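PDB 5VM1: xylulokinase from Brucella ovis, which probably phosphorylates D-xylulose at the expense of ATP, giving D-xylulose 5-phosphate and ADP, as a member of the FGGY carbohydrate kinase family. Local coordinates for residues D384-L389 against T394-L399. Residues are numbered along the deposited sequence; the frame is centred on the assembly and turned at random.
Sequences DNLLAL and TEITSL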
ATOM      1  N   ASP A 384      -0.555  -5.650 -18.077  1.00 35.76           N
ATOM      2  CA  ASP A 384      -0.833  -6.989 -17.571  1.00 26.02           C
ATOM      3  C   ASP A 384      -1.648  -6.935 -16.278  1.00 32.59           C
ATOM      4  O   ASP A 384      -2.543  -7.765 -16.055  1.00 47.45           O
ATOM      5  CB  ASP A 384       0.464  -7.783 -17.374  1.00 22.88           C
ATOM      6  CG  ASP A 384       0.859  -8.557 -18.609  1.00 33.42           C
ATOM      7  OD1 ASP A 384      -0.019  -8.746 -19.492  1.00 31.64           O
ATOM      8  OD2 ASP A 384       2.015  -9.044 -18.677  1.00 41.87           O
ATOM      9  N   ASN A 385      -1.358  -5.966 -15.414  1.00 35.59           N
ATOM     10  CA  ASN A 385      -2.123  -5.848 -14.180  1.00 40.29           C
ATOM     11  C   ASN A 385      -3.571  -5.444 -14.452  1.00 41.97           C
ATOM     12  O   ASN A 385      -4.500  -6.018 -13.868  1.00 45.71           O
ATOM     13  CB  ASN A 385      -1.430  -4.875 -13.235  1.00 29.14           C
ATOM     14  CG  ASN A 385      -0.378  -5.563 -12.414  1.00 39.97           C
ATOM     15  OD1 ASN A 385      -0.481  -5.689 -11.185  1.00 36.68           O
ATOM     16  ND2 ASN A 385       0.623  -6.089 -13.109  1.00 34.60           N
ATOM     17  N   LEU A 386      -3.782  -4.464 -15.341  1.00 38.22           N
ATOM     18  CA  LEU A 386      -5.138  -4.035 -15.671  1.00 35.35           C
ATOM     19  C   LEU A 386      -5.953  -5.188 -16.243  1.00 40.51           C
ATOM     20  O   LEU A 386      -7.150  -5.316 -15.954  1.00 40.62           O
ATOM     21  CB  LEU A 386      -5.101  -2.843 -16.631  1.00 28.62           C
ATOM     22  CG  LEU A 386      -6.431  -2.278 -17.160  1.00 38.20           C
ATOM     23  CD1 LEU A 386      -6.350  -0.771 -17.374  1.00 43.75           C
ATOM     24  CD2 LEU A 386      -6.869  -2.932 -18.442  1.00 31.09           C
ATOM     25  N   LEU A 387      -5.319  -6.036 -17.059  1.00 48.42           N
ATOM     26  CA  LEU A 387      -6.015  -7.197 -17.613  1.00 43.75           C
ATOM     27  C   LEU A 387      -6.441  -8.169 -16.509  1.00 49.16           C
ATOM     28  O   LEU A 387      -7.525  -8.768 -16.588  1.00 55.95           O
ATOM     29  CB  LEU A 387      -5.143  -7.891 -18.667  1.00 33.23           C
ATOM     30  CG  LEU A 387      -4.927  -7.254 -20.060  1.00 38.23           C
ATOM     31  CD1 LEU A 387      -4.162  -8.181 -20.999  1.00 44.49           C
ATOM     32  CD2 LEU A 387      -6.188  -6.755 -20.736  1.00 32.29           C
ATOM     33  N   ALA A 388      -5.594  -8.356 -15.486  1.00 44.62           N
ATOM     34  CA  ALA A 388      -5.943  -9.226 -14.359  1.00 36.94           C
ATOM     35  C   ALA A 388      -7.137  -8.683 -13.580  1.00 39.88           C
ATOM     36  O   ALA A 388      -8.042  -9.441 -13.209  1.00 38.34           O
ATOM     37  CB  ALA A 388      -4.752  -9.396 -13.428  1.00 26.02           C
ATOM     38  N   LEU A 389      -7.124  -7.376 -13.277  1.00 32.32           N
ATOM     39  CA  LEU A 389      -8.257  -6.740 -12.606  1.00 32.82           C
ATOM     40  C   LEU A 389      -9.539  -6.877 -13.411  1.00 45.60           C
ATOM     41  O   LEU A 389     -10.620  -7.102 -12.848  1.00 46.84           O
ATOM     42  CB  LEU A 389      -7.954  -5.269 -12.334  1.00 34.75           C
ATOM     43  CG  LEU A 389      -6.839  -4.995 -11.335  1.00 34.22           C
ATOM     44  CD1 LEU A 389      -6.997  -3.575 -10.820  1.00 35.80           C
ATOM     45  CD2 LEU A 389      -6.966  -5.968 -10.209  1.00 30.34           C
ATOM     46  N   THR A 394     -13.710  -5.868 -12.743  1.00 41.76           N
ATOM     47  CA  THR A 394     -13.437  -4.445 -12.608  1.00 49.79           C
ATOM     48  C   THR A 394     -13.130  -3.909 -13.997  1.00 58.00           C
ATOM     49  O   THR A 394     -12.343  -4.510 -14.732  1.00 70.32           O
ATOM     50  CB  THR A 394     -12.255  -4.210 -11.625  1.00 37.53           C
ATOM     51  OG1 THR A 394     -12.717  -4.321 -10.276  1.00 46.26           O
ATOM     52  CG2 THR A 394     -11.572  -2.874 -11.825  1.00 35.91           C
ATOM     53  N   GLU A 395     -13.764  -2.809 -14.376  1.00 53.76           N
ATOM     54  CA  GLU A 395     -13.394  -2.085 -15.590  1.00 52.30           C
ATOM     55  C   GLU A 395     -12.823  -0.739 -15.156  1.00 43.57           C
ATOM     56  O   GLU A 395     -13.481   0.016 -14.437  1.00 43.25           O
ATOM     57  CB  GLU A 395     -14.602  -1.946 -16.524  1.00 51.66           C
ATOM     58  CG  GLU A 395     -14.460  -1.057 -17.766  1.00 48.66           C
ATOM     59  CD  GLU A 395     -15.835  -0.723 -18.341  1.00 60.29           C
ATOM     60  OE1 GLU A 395     -16.480  -1.642 -18.889  1.00 63.40           O
ATOM     61  OE2 GLU A 395     -16.308   0.433 -18.199  1.00 60.75           O
ATOM     62  N   ILE A 396     -11.567  -0.486 -15.498  1.00 42.41           N
ATOM     63  CA  ILE A 396     -10.898   0.757 -15.122  1.00 44.55           C
ATOM     64  C   ILE A 396     -11.147   1.801 -16.214  1.00 54.91           C
ATOM     65  O   ILE A 396     -10.690   1.654 -17.353  1.00 49.22           O
ATOM     66  CB  ILE A 396      -9.403   0.523 -14.884  1.00 40.50           C
ATOM     67  CG1 ILE A 396      -9.203  -0.249 -13.577  1.00 42.07           C
ATOM     68  CG2 ILE A 396      -8.637   1.836 -14.850  1.00 37.42           C
ATOM     69  CD1 ILE A 396      -7.735  -0.431 -13.178  1.00 43.51           C
ATOM     70  N   THR A 397     -11.889   2.855 -15.878  1.00 72.38           N
ATOM     71  CA  THR A 397     -12.206   3.888 -16.865  1.00 89.64           C
ATOM     72  C   THR A 397     -11.171   5.007 -16.849  1.00 96.01           C
ATOM     73  O   THR A 397     -10.517   5.283 -17.861  1.00 98.19           O
ATOM     74  CB  THR A 397     -13.597   4.478 -16.605  1.00 97.69           C
ATOM     75  OG1 THR A 397     -13.674   4.958 -15.253  1.00100.50           O
ATOM     76  CG2 THR A 397     -14.674   3.433 -16.850  1.00100.40           C
ATOM     77  N   SER A 398     -11.013   5.649 -15.698  1.00 93.67           N
ATOM     78  CA  SER A 398     -10.028   6.694 -15.498  1.00 87.20           C
ATOM     79  C   SER A 398      -9.003   6.238 -14.467  1.00 68.51           C
ATOM     80  O   SER A 398      -9.339   5.593 -13.465  1.00 66.46           O
ATOM     81  CB  SER A 398     -10.712   7.998 -15.069  1.00 99.53           C
ATOM     82  OG  SER A 398     -11.328   7.857 -13.796  1.00106.91           O
ATOM     83  N   LEU A 399      -7.762   6.626 -14.704  1.00 49.15           N
ATOM     84  CA  LEU A 399      -6.625   6.247 -13.892  1.00 40.02           C
ATOM     85  C   LEU A 399      -5.890   7.499 -13.425  1.00 45.85           C
ATOM     86  O   LEU A 399      -5.720   8.450 -14.191  1.00 46.80           O
ATOM     87  CB  LEU A 399      -5.702   5.324 -14.704  1.00 32.89           C
ATOM     88  CG  LEU A 399      -4.597   4.601 -13.947  1.00 43.67           C
ATOM     89  CD1 LEU A 399      -5.131   3.810 -12.748  1.00 37.22           C
ATOM     90  CD2 LEU A 399      -3.842   3.714 -14.895  1.00 44.49           C
TER
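Ile396 meets two leucines, one helical turn apart on helix 367-390, with different parts of its side chain. Its CD1 end touches the CD1 methyl of Leu389 at 4.0 Å. Nearer the backbone, its CB takes the CD1 methyl of Leu386 at 4.1 Å. Both leucines lie obliquely across the isoleucine. The CB of Leu386 does not point straight at the loop, but its CG is anti to the backbone N (chi1 177°), which carries the CD1 end nearer to it. The CB atoms of Leu389 and Ile396 each point toward the opposite segment.

The chain turns back just after the helix, so Thr394 comes beside Leu389. Thr394 N donates a weak hydrogen bond to Leu389 O, 3.3 Å long and bent to 148° at the hydrogen. Thr394 CG2 faces Leu389 CB at 4.4 Å, while Thr394 OG1 is hydrogen-bonded to Gln297. Leu389 also packs on Leu269 and Ala271 of strand 267-273, and Ile396 on Ala259 of strand 259-263.

The contact joins the helix end to the loop leading into strand 399-402, over the C-terminal domain sheet. Its chemistry is mainly apolar and buried, which suggests that side-chain packing contributes more than the weak backbone bond to keeping the loop beside the helix.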